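Long-range contacts in putative acyl-CoA dehydrogenase (PDB 5JSC), which belongs to the acyl-CoA dehydrogenase family of flavoproteins, binds flavin-adenine dinucleotide and assembles from four protein chains: residues C[143-148]-C[187-192]; C[271-276]-C[347-352]; C[315-320]-C[335-340]. All coordinates share one frame; numbering follows the deposited sequence.

Contact 1 of 3, residues C[143-148]-C[187-192]; sequences AFALSE and YVVFAR. With FAD (flavin-adenine dinucleotide), chain M.
Phe144 and Ala145 pair in parallel with Val188 and Val189, and three backbone hydrogen bonds fix the register: Val188 N to Ala143 O (2.9 Å), Ala145 N to Val188 O (2.7 Å) and Phe190 N to Ala145 O (3.2 Å). The short strand 144-145 thus forms an outer strand, within this chain, of a mixed sheet in the middle domain of the acyl-CoA dehydrogenase fold, beside strand 186-192. On one face lie Ala145 and Val189, whose methyls meet; both also touch strand 168-179. The other face carries Phe144 and Val188.

The Phe190 side chain can be followed outward from CB. Its CB and CG lie against the Leu146 methyl CD1. With CG set beside the backbone N (chi1 -60°), the ring reaches back over segment 143-148. CD1 again meets Leu146 CD1, and Phe190 CD1 also lies 3.7 Å from Ala145 O, which sits in the ring plane at the edge. Further out, Phe190 CE1 comes within 3.5 Å of Phe144 CE1, and CZ touches the same Phe144 carbon. The two rings form an offset edge-to-face pair, the Phe190 edge turned to the Phe144 face, with planes at 63°. Helix 250-286 packs Thr257 on Phe144 and Ala254 on Phe190.

While Ala143 and Ala145 carbonyls bond to the neighbouring strand, Phe144 O accepts the flavin N3-H (FAD N3 to Phe144 O, 2.8 Å, 174°). Past the strand, Leu146 N and Ser147 N both donate to flavin O2, and Ser147 OG donates to N1. The pyrimidine edge is therefore read by one acceptor and three donors. Donors gathered at O2 and N1 would probably draw electron density towards that end of the flavin and stabilise negative charge there.

Contact 2 of 3, residues C[271-276]-C[347-352]; sequences GFARHA and QQVIDA. With EDO (1,2-ethanediol), chain O.
Helices 271-276 and 347-352 run nearly parallel, their segment axes 22° apart and 8.5 Å at closest approach, with Ala276 and Ile350 bringing their CA atoms to 5.3 Å. They belong to helices 250-286 and 332-356 of the C-terminal helical bundle of the acyl-CoA dehydrogenase fold. Small residues on one helix face branched ones on the other. Ala276 points its CB at the second helix, where it touches Ile350 CG1 at 3.7 Å and Val349 CG1 at 4.1 Å. The same Val349 branch lies along Ala273, meeting its CB as well as its carbonyl oxygen; chi1 of 174° swings CG1 to the carbonyl side of Val349, opposite its backbone N. Ile350 extends CD1 to Phe272, but reaches CB alone, because the Phe272 ring leads off towards Leu371 on helix 367-376. No hydrogen bond joins the two segments; apart from Val349 CG1 against Ala273 O, carbon meets carbon. Polar groups point elsewhere: Asp351 forms salt bridges with Arg376 and Arg379 of the second subunit, and Arg274 forms one with Glu96. In the plane of the Arg274 guanidinium, at its edge, NH2 donates to O1 of a 1,2-ethanediol, probably from the crystallisation liquor, at 2.8 Å.

Contact 3 of 3, residues C[315-320]-C[335-340]; sequences ALLVYR and AAMAKW
Leu317 and Ala338 stand where segments 315-320 and 335-340 come nearest, their CA atoms 5.1 Å apart. The small Ala338 methyl fits against the backbone of the first helix: its CB lies 3.7 Å from Leu317 O and 4.0 Å from Val318 CA. Side-chain contact is longer here, with Leu317 CB 4.3 Å from Ala338 CB and the Val318 methyl CG2 only grazing the same carbon. Close approach thus depends on a methyl meeting main-chain atoms rather than on interlocking branches.

The segment axes pass at 8.4 Å with 149° between their N-to-C directions, a splayed antiparallel pairing. Segments 315-320 and 335-340 belong to successive helices of the C-terminal bundle, 298-325 and 332-356, the up-and-down neighbours of the acyl-CoA dehydrogenase fold. Beyond Val318, helices 88-101 and 250-286 pack on through Cys92 and Ala266.

On the Met337 side the apolar fit is looser, though no less buried: Leu317 CD2 is 4.4 Å from Met337 SD, a marginal contact. A separate, polar approach is closer. From a skewed first torsion (chi1 -92°) the methionine chain runs out extended, placing SD at the edge of the Arg320 guanidinium, near its plane, 3.6 Å from Arg320 NH2. Arg320 reaches that point because its chain bends twice, at chi2 and chi3. The same NH2 makes a salt bridge with Asp312 of the third subunit, so its charge is met across the interface rather than by segment 335-340. Asp312 of that subunit also packs on Met337, and its Leu309 packs on Leu317.

From the N terminus, contact 1 comes first: it brings 187-192 back beside 143-148 after 38 intervening residues, within the middle domain, and closes before the C-terminal helices begin. Contact 2 then joins helix 250-286 to helix 332-356, closing a loop of 70 residues. Contact 3 is nested inside that loop and joins helices 298-325 and 332-356 across 14 residues. Contacts 2 and 3 thus share helix 332-356; their centres lie 16 Å apart, and they meet where Arg274 NH2 packs on Ala315 CB at 3.7 Å. Contact 1 lies on the opposite side of the chain's centre, its nearest atoms about 11 Å from contact 3 and about 17 Å from contact 2.

Contact 1 of 3, residues C[143-148]-C[187-192]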
loop_
_atom_site.group_PDB
_atom_site.type_symbol
_atom_site.label_atom_id
_atom_site.label_comp_id
_atom_site.label_asym_id
_atom_site.label_seq_id
_atom_site.Cartn_x
_atom_site.Cartn_y
_atom_site.Cartn_z
ATOM N N ALA C 143 -32.810 -16.919 8.764
ATOM C CA ALA C 143 -31.873 -16.045 9.464
ATOM C C ALA C 143 -30.913 -16.888 10.295
ATOM O O ALA C 143 -31.236 -18.003 10.711
ATOM C CB ALA C 143 -32.608 -15.034 10.349
ATOM N N PHE C 144 -29.737 -16.316 10.545
ATOM C CA PHE C 144 -28.587 -16.977 11.165
ATOM C C PHE C 144 -28.177 -16.115 12.351
ATOM O O PHE C 144 -27.646 -15.018 12.158
ATOM C CB PHE C 144 -27.465 -17.093 10.132
ATOM C CG PHE C 144 -26.213 -17.789 10.603
ATOM C CD1 PHE C 144 -26.125 -19.172 10.589
ATOM C CD2 PHE C 144 -25.080 -17.056 10.959
ATOM C CE1 PHE C 144 -24.961 -19.817 10.972
ATOM C CE2 PHE C 144 -23.905 -17.701 11.335
ATOM C CZ PHE C 144 -23.849 -19.081 11.343
ATOM N N ALA C 145 -28.452 -16.574 13.569
ATOM C CA ALA C 145 -28.298 -15.729 14.765
ATOM C C ALA C 145 -27.136 -16.236 15.625
ATOM O O ALA C 145 -27.304 -17.088 16.507
ATOM C CB ALA C 145 -29.605 -15.666 15.568
ATOM N N LEU C 146 -25.957 -15.664 15.387
ATOM C CA LEU C 146 -24.715 -16.055 16.039
ATOM C C LEU C 146 -24.132 -14.935 16.882
ATOM O O LEU C 146 -23.832 -15.143 18.069
ATOM C CB LEU C 146 -23.697 -16.497 14.973
ATOM C CG LEU C 146 -22.349 -17.018 15.477
ATOM C CD1 LEU C 146 -22.567 -18.245 16.356
ATOM C CD2 LEU C 146 -21.409 -17.334 14.302
ATOM N N SER C 147 -23.992 -13.746 16.306
ATOM C CA SER C 147 -23.341 -12.614 16.962
ATOM C C SER C 147 -24.178 -12.050 18.110
ATOM O O SER C 147 -25.413 -12.080 18.092
ATOM C CB SER C 147 -23.086 -11.508 15.938
ATOM O OG SER C 147 -22.280 -11.987 14.880
ATOM N N GLU C 148 -23.485 -11.482 19.089
ATOM C CA GLU C 148 -24.067 -10.889 20.282
ATOM C C GLU C 148 -23.485 -9.499 20.478
ATOM O O GLU C 148 -22.401 -9.200 19.965
ATOM C CB GLU C 148 -23.775 -11.761 21.513
ATOM C CG GLU C 148 -24.289 -13.178 21.338
ATOM C CD GLU C 148 -24.078 -14.052 22.543
ATOM O OE1 GLU C 148 -23.299 -13.667 23.444
ATOM O OE2 GLU C 148 -24.695 -15.134 22.582
ATOM N N TYR C 187 -35.131 -18.467 12.987
ATOM C CA TYR C 187 -33.744 -18.119 13.260
ATOM C C TYR C 187 -33.013 -19.385 13.657
ATOM O O TYR C 187 -33.487 -20.112 14.528
ATOM C CB TYR C 187 -33.645 -17.093 14.401
ATOM C CG TYR C 187 -34.368 -15.809 14.110
ATOM C CD1 TYR C 187 -35.720 -15.661 14.409
ATOM C CD2 TYR C 187 -33.701 -14.738 13.533
ATOM C CE1 TYR C 187 -36.382 -14.481 14.127
ATOM C CE2 TYR C 187 -34.352 -13.557 13.253
ATOM C CZ TYR C 187 -35.687 -13.430 13.547
ATOM O OH TYR C 187 -36.329 -12.244 13.248
ATOM N N VAL C 188 -31.873 -19.656 13.028
ATOM C CA VAL C 188 -30.948 -20.650 13.567
ATOM C C VAL C 188 -30.133 -19.945 14.648
ATOM O O VAL C 188 -29.336 -19.049 14.354
ATOM C CB VAL C 188 -30.045 -21.252 12.486
ATOM C CG1 VAL C 188 -29.015 -22.172 13.121
ATOM C CG2 VAL C 188 -30.875 -22.032 11.482
ATOM N N VAL C 189 -30.342 -20.333 15.906
ATOM C CA VAL C 189 -29.786 -19.633 17.064
ATOM C C VAL C 189 -28.738 -20.522 17.714
ATOM O O VAL C 189 -29.003 -21.700 17.995
ATOM C CB VAL C 189 -30.880 -19.268 18.084
ATOM C CG1 VAL C 189 -30.278 -18.526 19.286
ATOM C CG2 VAL C 189 -31.978 -18.433 17.433
ATOM N N PHE C 190 -27.567 -19.954 17.995
ATOM C CA PHE C 190 -26.511 -20.664 18.704
ATOM C C PHE C 190 -26.472 -20.154 20.133
ATOM O O PHE C 190 -26.491 -18.941 20.363
ATOM C CB PHE C 190 -25.162 -20.485 18.001
ATOM C CG PHE C 190 -25.176 -21.007 16.595
ATOM C CD1 PHE C 190 -25.654 -20.218 15.556
ATOM C CD2 PHE C 190 -24.779 -22.308 16.325
ATOM C CE1 PHE C 190 -25.712 -20.706 14.258
ATOM C CE2 PHE C 190 -24.827 -22.803 15.028
ATOM C CZ PHE C 190 -25.298 -22.001 13.992
ATOM N N ALA C 191 -26.459 -21.079 21.091
ATOM C CA ALA C 191 -26.590 -20.712 22.495
ATOM C C ALA C 191 -25.713 -21.619 23.339
ATOM O O ALA C 191 -25.404 -22.749 22.954
ATOM C CB ALA C 191 -28.054 -20.813 22.970
ATOM N N ARG C 192 -25.327 -21.119 24.514
ATOM C CA ARG C 192 -24.470 -21.890 25.412
ATOM C C ARG C 192 -25.317 -22.854 26.235
ATOM O O ARG C 192 -26.107 -22.433 27.085
ATOM C CB ARG C 192 -23.666 -20.973 26.328
ATOM C CG ARG C 192 -22.759 -21.754 27.279
ATOM C CD ARG C 192 -21.718 -20.847 27.959
ATOM N NE ARG C 192 -21.031 -20.063 26.939
ATOM C CZ ARG C 192 -20.071 -20.535 26.143
ATOM N NH1 ARG C 192 -19.642 -21.786 26.260
ATOM N NH2 ARG C 192 -19.550 -19.750 25.210
HETATM P PA FAD M . -15.645 -7.318 17.369
HETATM O O1A FAD M . -15.733 -8.779 17.599
HETATM O O2A FAD M . -15.670 -6.413 18.604
HETATM O O5B FAD M . -14.333 -7.036 16.519
HETATM C C5B FAD M . -13.943 -5.677 16.245
HETATM C C4B FAD M . -12.781 -5.762 15.290
HETATM O O4B FAD M . -11.677 -6.402 15.955
HETATM C C3B FAD M . -13.005 -6.643 14.069
HETATM O O3B FAD M . -13.775 -6.003 13.048
HETATM C C2B FAD M . -11.570 -6.962 13.645
HETATM O O2B FAD M . -11.043 -5.893 12.857
HETATM C C1B FAD M . -10.836 -7.013 14.997
HETATM N N9A FAD M . -10.506 -8.348 15.481
HETATM C C8A FAD M . -11.374 -9.375 15.745
HETATM N N7A FAD M . -10.805 -10.437 16.259
HETATM C C5A FAD M . -9.463 -10.088 16.337
HETATM C C6A FAD M . -8.330 -10.775 16.810
HETATM N N6A FAD M . -8.364 -12.022 17.292
HETATM N N1A FAD M . -7.138 -10.139 16.757
HETATM C C2A FAD M . -7.095 -8.899 16.251
HETATM N N3A FAD M . -8.097 -8.151 15.776
HETATM C C4A FAD M . -9.264 -8.806 15.853
HETATM N N1 FAD M . -24.048 -11.672 12.678
HETATM C C2 FAD M . -24.891 -12.748 12.761
HETATM O O2 FAD M . -24.812 -13.577 13.684
HETATM N N3 FAD M . -25.863 -12.919 11.811
HETATM C C4 FAD M . -26.093 -12.090 10.731
HETATM O O4 FAD M . -27.050 -12.287 9.987
HETATM C C4X FAD M . -25.190 -10.981 10.629
HETATM N N5 FAD M . -25.384 -10.116 9.673
HETATM C C5X FAD M . -24.644 -8.944 9.695
HETATM C C6 FAD M . -24.950 -7.943 8.775
HETATM C C7 FAD M . -24.312 -6.709 8.817
HETATM C C7M FAD M . -24.707 -5.639 7.832
HETATM C C8 FAD M . -23.323 -6.475 9.792
HETATM C C8M FAD M . -22.610 -5.148 9.877
HETATM C C9 FAD M . -23.002 -7.480 10.699
HETATM C C9A FAD M . -23.658 -8.707 10.664
HETATM N N10 FAD M . -23.427 -9.707 11.633
HETATM C C10 FAD M . -24.199 -10.843 11.661
HETATM C "C1'" FAD M . -22.458 -9.450 12.707
HETATM C "C2'" FAD M . -21.008 -9.637 12.270
HETATM O "O2'" FAD M . -20.716 -11.016 12.050
HETATM C "C3'" FAD M . -20.083 -9.088 13.356
HETATM O "O3'" FAD M . -20.270 -7.680 13.345
HETATM C "C4'" FAD M . -18.607 -9.417 13.139
HETATM O "O4'" FAD M . -18.396 -10.808 13.390
HETATM C "C5'" FAD M . -17.706 -8.582 14.027
HETATM O "O5'" FAD M . -18.117 -8.790 15.394
HETATM P P FAD M . -18.291 -7.454 16.300
HETATM O O1P FAD M . -19.153 -6.450 15.616
HETATM O O2P FAD M . -18.744 -7.860 17.670
HETATM O O3P FAD M . -16.818 -6.853 16.401
#

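Contact 2 of 3, residues C[271-276]-C[347-352]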
loop_
_atom_site.group_PDB
_atom_site.type_symbol
_atom_site.label_atom_id
_atom_site.label_comp_id
_atom_site.label_asym_id
_atom_site.label_seq_id
_atom_site.Cartn_x
_atom_site.Cartn_y
_atom_site.Cartn_z
ATOM N N GLY C 271 -18.934 -9.053 -7.340
ATOM C CA GLY C 271 -20.002 -8.462 -8.140
ATOM C C GLY C 271 -20.110 -6.958 -7.961
ATOM O O GLY C 271 -20.248 -6.210 -8.935
ATOM N N PHE C 272 -20.060 -6.489 -6.708
ATOM C CA PHE C 272 -20.027 -5.050 -6.465
ATOM C C PHE C 272 -18.838 -4.407 -7.180
ATOM O O PHE C 272 -18.977 -3.342 -7.800
ATOM C CB PHE C 272 -19.962 -4.766 -4.962
ATOM C CG PHE C 272 -21.225 -5.121 -4.208
ATOM C CD1 PHE C 272 -22.482 -4.743 -4.685
ATOM C CD2 PHE C 272 -21.151 -5.824 -3.006
ATOM C CE1 PHE C 272 -23.633 -5.064 -3.983
ATOM C CE2 PHE C 272 -22.305 -6.147 -2.299
ATOM C CZ PHE C 272 -23.548 -5.773 -2.790
ATOM N N ALA C 273 -17.661 -5.040 -7.108
ATOM C CA ALA C 273 -16.482 -4.508 -7.793
ATOM C C ALA C 273 -16.690 -4.453 -9.304
ATOM O O ALA C 273 -16.295 -3.476 -9.959
ATOM C CB ALA C 273 -15.244 -5.336 -7.447
ATOM N N ARG C 274 -17.296 -5.494 -9.887
ATOM C CA ARG C 274 -17.523 -5.464 -11.329
ATOM C C ARG C 274 -18.459 -4.329 -11.718
ATOM O O ARG C 274 -18.286 -3.707 -12.775
ATOM C CB ARG C 274 -18.088 -6.799 -11.813
ATOM C CG ARG C 274 -17.090 -7.946 -11.772
ATOM C CD ARG C 274 -17.580 -9.079 -12.662
ATOM N NE ARG C 274 -16.802 -10.317 -12.544
ATOM C CZ ARG C 274 -15.655 -10.559 -13.176
ATOM N NH1 ARG C 274 -15.107 -9.630 -13.943
ATOM N NH2 ARG C 274 -15.046 -11.737 -13.031
ATOM N N HIS C 275 -19.465 -4.048 -10.886
ATOM C CA HIS C 275 -20.329 -2.904 -11.165
ATOM C C HIS C 275 -19.520 -1.611 -11.153
ATOM O O HIS C 275 -19.639 -0.780 -12.063
ATOM C CB HIS C 275 -21.471 -2.862 -10.144
ATOM C CG HIS C 275 -22.569 -1.906 -10.493
ATOM N ND1 HIS C 275 -23.701 -1.765 -9.719
ATOM C CD2 HIS C 275 -22.707 -1.037 -11.522
ATOM C CE1 HIS C 275 -24.495 -0.858 -10.263
ATOM N NE2 HIS C 275 -23.920 -0.407 -11.362
ATOM N N ALA C 276 -18.658 -1.438 -10.145
ATOM C CA ALA C 276 -17.824 -0.237 -10.084
ATOM C C ALA C 276 -16.893 -0.148 -11.288
ATOM O O ALA C 276 -16.654 0.945 -11.820
ATOM C CB ALA C 276 -17.016 -0.228 -8.782
ATOM N N GLN C 347 -13.413 -2.936 -2.017
ATOM C CA GLN C 347 -13.370 -1.604 -1.416
ATOM C C GLN C 347 -12.481 -0.684 -2.233
ATOM O O GLN C 347 -12.853 0.457 -2.529
ATOM C CB GLN C 347 -12.862 -1.700 0.026
ATOM C CG GLN C 347 -12.766 -0.340 0.746
ATOM C CD GLN C 347 -14.081 0.087 1.372
ATOM O OE1 GLN C 347 -14.726 -0.691 2.079
ATOM N NE2 GLN C 347 -14.502 1.329 1.100
ATOM N N GLN C 348 -11.298 -1.177 -2.613
ATOM C CA GLN C 348 -10.355 -0.366 -3.376
ATOM C C GLN C 348 -10.890 -0.044 -4.761
ATOM O O GLN C 348 -10.719 1.078 -5.248
ATOM C CB GLN C 348 -9.018 -1.096 -3.491
ATOM C CG GLN C 348 -8.329 -1.290 -2.162
ATOM C CD GLN C 348 -7.133 -2.206 -2.281
ATOM O OE1 GLN C 348 -7.033 -3.000 -3.224
ATOM N NE2 GLN C 348 -6.211 -2.102 -1.331
ATOM N N VAL C 349 -11.495 -1.033 -5.428
ATOM C CA VAL C 349 -12.039 -0.816 -6.768
ATOM C C VAL C 349 -13.141 0.230 -6.725
ATOM O O VAL C 349 -13.189 1.153 -7.550
ATOM C CB VAL C 349 -12.557 -2.144 -7.345
ATOM C CG1 VAL C 349 -13.264 -1.909 -8.680
ATOM C CG2 VAL C 349 -11.388 -3.112 -7.506
ATOM N N ILE C 350 -14.062 0.076 -5.776
ATOM C CA ILE C 350 -15.176 1.002 -5.633
ATOM C C ILE C 350 -14.666 2.396 -5.303
ATOM O O ILE C 350 -15.129 3.392 -5.871
ATOM C CB ILE C 350 -16.151 0.463 -4.570
ATOM C CG1 ILE C 350 -16.874 -0.769 -5.132
ATOM C CG2 ILE C 350 -17.134 1.531 -4.142
ATOM C CD1 ILE C 350 -17.560 -1.604 -4.057
ATOM N N ASP C 351 -13.682 2.486 -4.408
ATOM C CA ASP C 351 -13.124 3.785 -4.046
ATOM C C ASP C 351 -12.517 4.478 -5.253
ATOM O O ASP C 351 -12.666 5.702 -5.418
ATOM C CB ASP C 351 -12.078 3.605 -2.952
ATOM C CG ASP C 351 -11.554 4.906 -2.437
ATOM O OD1 ASP C 351 -12.251 5.524 -1.607
ATOM O OD2 ASP C 351 -10.440 5.298 -2.861
ATOM N N ALA C 352 -11.830 3.714 -6.106
ATOM C CA ALA C 352 -11.248 4.279 -7.318
ATOM C C ALA C 352 -12.332 4.751 -8.280
ATOM O O ALA C 352 -12.186 5.801 -8.914
ATOM C CB ALA C 352 -10.343 3.247 -7.994
HETATM C C1 EDO O . -16.510 -15.063 -12.795
HETATM O O1 EDO O . -16.425 -13.944 -11.916
HETATM C C2 EDO O . -17.895 -15.124 -13.421
HETATM O O2 EDO O . -18.313 -13.811 -13.802
#

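Contact 3 of 3, residues C[315-320]-C[335-340]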
loop_
_atom_site.group_PDB
_atom_site.type_symbol
_atom_site.label_atom_id
_atom_site.label_comp_id
_atom_site.label_asym_id
_atom_site.label_seq_id
_atom_site.Cartn_x
_atom_site.Cartn_y
_atom_site.Cartn_z
ATOM N N ALA C 315 -11.645 -12.816 -8.540
ATOM C CA ALA C 315 -12.478 -13.824 -9.183
ATOM C C ALA C 315 -11.795 -15.187 -9.192
ATOM O O ALA C 315 -12.442 -16.212 -8.937
ATOM C CB ALA C 315 -12.825 -13.384 -10.605
ATOM N N LEU C 316 -10.494 -15.221 -9.494
ATOM C CA LEU C 316 -9.761 -16.484 -9.474
ATOM C C LEU C 316 -9.773 -17.104 -8.081
ATOM O O LEU C 316 -9.979 -18.317 -7.941
ATOM C CB LEU C 316 -8.331 -16.266 -9.970
ATOM C CG LEU C 316 -8.243 -16.062 -11.497
ATOM C CD1 LEU C 316 -6.932 -15.365 -11.906
ATOM C CD2 LEU C 316 -8.395 -17.408 -12.228
ATOM N N LEU C 317 -9.575 -16.287 -7.035
ATOM C CA LEU C 317 -9.629 -16.821 -5.672
ATOM C C LEU C 317 -11.026 -17.308 -5.302
ATOM O O LEU C 317 -11.164 -18.348 -4.639
ATOM C CB LEU C 317 -9.153 -15.769 -4.676
ATOM C CG LEU C 317 -7.662 -15.455 -4.718
ATOM C CD1 LEU C 317 -7.415 -14.170 -3.933
ATOM C CD2 LEU C 317 -6.856 -16.588 -4.121
ATOM N N VAL C 318 -12.070 -16.566 -5.696
ATOM C CA VAL C 318 -13.444 -16.986 -5.415
ATOM C C VAL C 318 -13.713 -18.351 -6.022
ATOM O O VAL C 318 -14.173 -19.278 -5.341
ATOM C CB VAL C 318 -14.451 -15.950 -5.950
ATOM C CG1 VAL C 318 -15.873 -16.523 -5.930
ATOM C CG2 VAL C 318 -14.378 -14.668 -5.142
ATOM N N TYR C 319 -13.435 -18.498 -7.316
ATOM C CA TYR C 319 -13.853 -19.718 -7.990
ATOM C C TYR C 319 -12.854 -20.851 -7.819
ATOM O O TYR C 319 -13.251 -22.012 -7.937
ATOM C CB TYR C 319 -14.192 -19.394 -9.454
ATOM C CG TYR C 319 -15.452 -18.551 -9.429
ATOM C CD1 TYR C 319 -16.681 -19.129 -9.111
ATOM C CD2 TYR C 319 -15.412 -17.168 -9.622
ATOM C CE1 TYR C 319 -17.839 -18.364 -9.022
ATOM C CE2 TYR C 319 -16.566 -16.399 -9.529
ATOM C CZ TYR C 319 -17.781 -17.003 -9.227
ATOM O OH TYR C 319 -18.935 -16.264 -9.118
ATOM N N ARG C 320 -11.601 -20.567 -7.445
ATOM C CA ARG C 320 -10.743 -21.639 -6.948
ATOM C C ARG C 320 -11.341 -22.250 -5.691
ATOM O O ARG C 320 -11.454 -23.473 -5.576
ATOM C CB ARG C 320 -9.324 -21.119 -6.673
ATOM C CG ARG C 320 -8.321 -22.188 -6.200
ATOM C CD ARG C 320 -8.375 -22.461 -4.686
ATOM N NE ARG C 320 -7.992 -21.286 -3.899
ATOM C CZ ARG C 320 -6.750 -21.038 -3.493
ATOM N NH1 ARG C 320 -5.766 -21.880 -3.776
ATOM N NH2 ARG C 320 -6.488 -19.938 -2.796
ATOM N N ALA C 335 -11.453 -20.378 1.400
ATOM C CA ALA C 335 -12.597 -19.484 1.560
ATOM C C ALA C 335 -12.205 -18.221 2.310
ATOM O O ALA C 335 -12.646 -17.123 1.954
ATOM C CB ALA C 335 -13.739 -20.200 2.292
ATOM N N ALA C 336 -11.395 -18.362 3.365
ATOM C CA ALA C 336 -10.925 -17.188 4.094
ATOM C C ALA C 336 -10.116 -16.275 3.185
ATOM O O ALA C 336 -10.301 -15.047 3.196
ATOM C CB ALA C 336 -10.085 -17.618 5.303
ATOM N N MET C 337 -9.213 -16.857 2.388
ATOM C CA MET C 337 -8.424 -16.066 1.444
ATOM C C MET C 337 -9.321 -15.306 0.477
ATOM O O MET C 337 -9.106 -14.116 0.211
ATOM C CB MET C 337 -7.494 -16.967 0.641
ATOM C CG MET C 337 -6.137 -17.177 1.177
ATOM S SD MET C 337 -5.159 -17.825 -0.201
ATOM C CE MET C 337 -3.661 -18.202 0.713
ATOM N N ALA C 338 -10.310 -15.995 -0.097
ATOM C CA ALA C 338 -11.187 -15.365 -1.077
ATOM C C ALA C 338 -11.995 -14.243 -0.445
ATOM O O ALA C 338 -12.116 -13.157 -1.020
ATOM C CB ALA C 338 -12.117 -16.410 -1.688
ATOM N N LYS C 339 -12.574 -14.502 0.737
ATOM C CA LYS C 339 -13.411 -13.504 1.395
ATOM C C LYS C 339 -12.592 -12.267 1.745
ATOM O O LYS C 339 -13.009 -11.133 1.488
ATOM C CB LYS C 339 -14.054 -14.128 2.643
ATOM C CG LYS C 339 -15.246 -13.363 3.233
ATOM C CD LYS C 339 -14.826 -12.293 4.224
ATOM C CE LYS C 339 -16.035 -11.598 4.838
ATOM N NZ LYS C 339 -15.639 -10.533 5.827
ATOM N N TRP C 340 -11.417 -12.481 2.327
ATOM C CA TRP C 340 -10.488 -11.400 2.637
ATOM C C TRP C 340 -10.138 -10.592 1.392
ATOM O O TRP C 340 -10.348 -9.370 1.341
ATOM C CB TRP C 340 -9.247 -12.031 3.278
ATOM C CG TRP C 340 -7.982 -11.223 3.384
ATOM C CD1 TRP C 340 -7.821 -9.871 3.255
ATOM C CD2 TRP C 340 -6.690 -11.757 3.668
ATOM N NE1 TRP C 340 -6.491 -9.539 3.435
ATOM C CE2 TRP C 340 -5.784 -10.686 3.694
ATOM C CE3 TRP C 340 -6.210 -13.055 3.906
ATOM C CZ2 TRP C 340 -4.426 -10.871 3.925
ATOM C CZ3 TRP C 340 -4.859 -13.232 4.134
ATOM C CH2 TRP C 340 -3.984 -12.145 4.154
#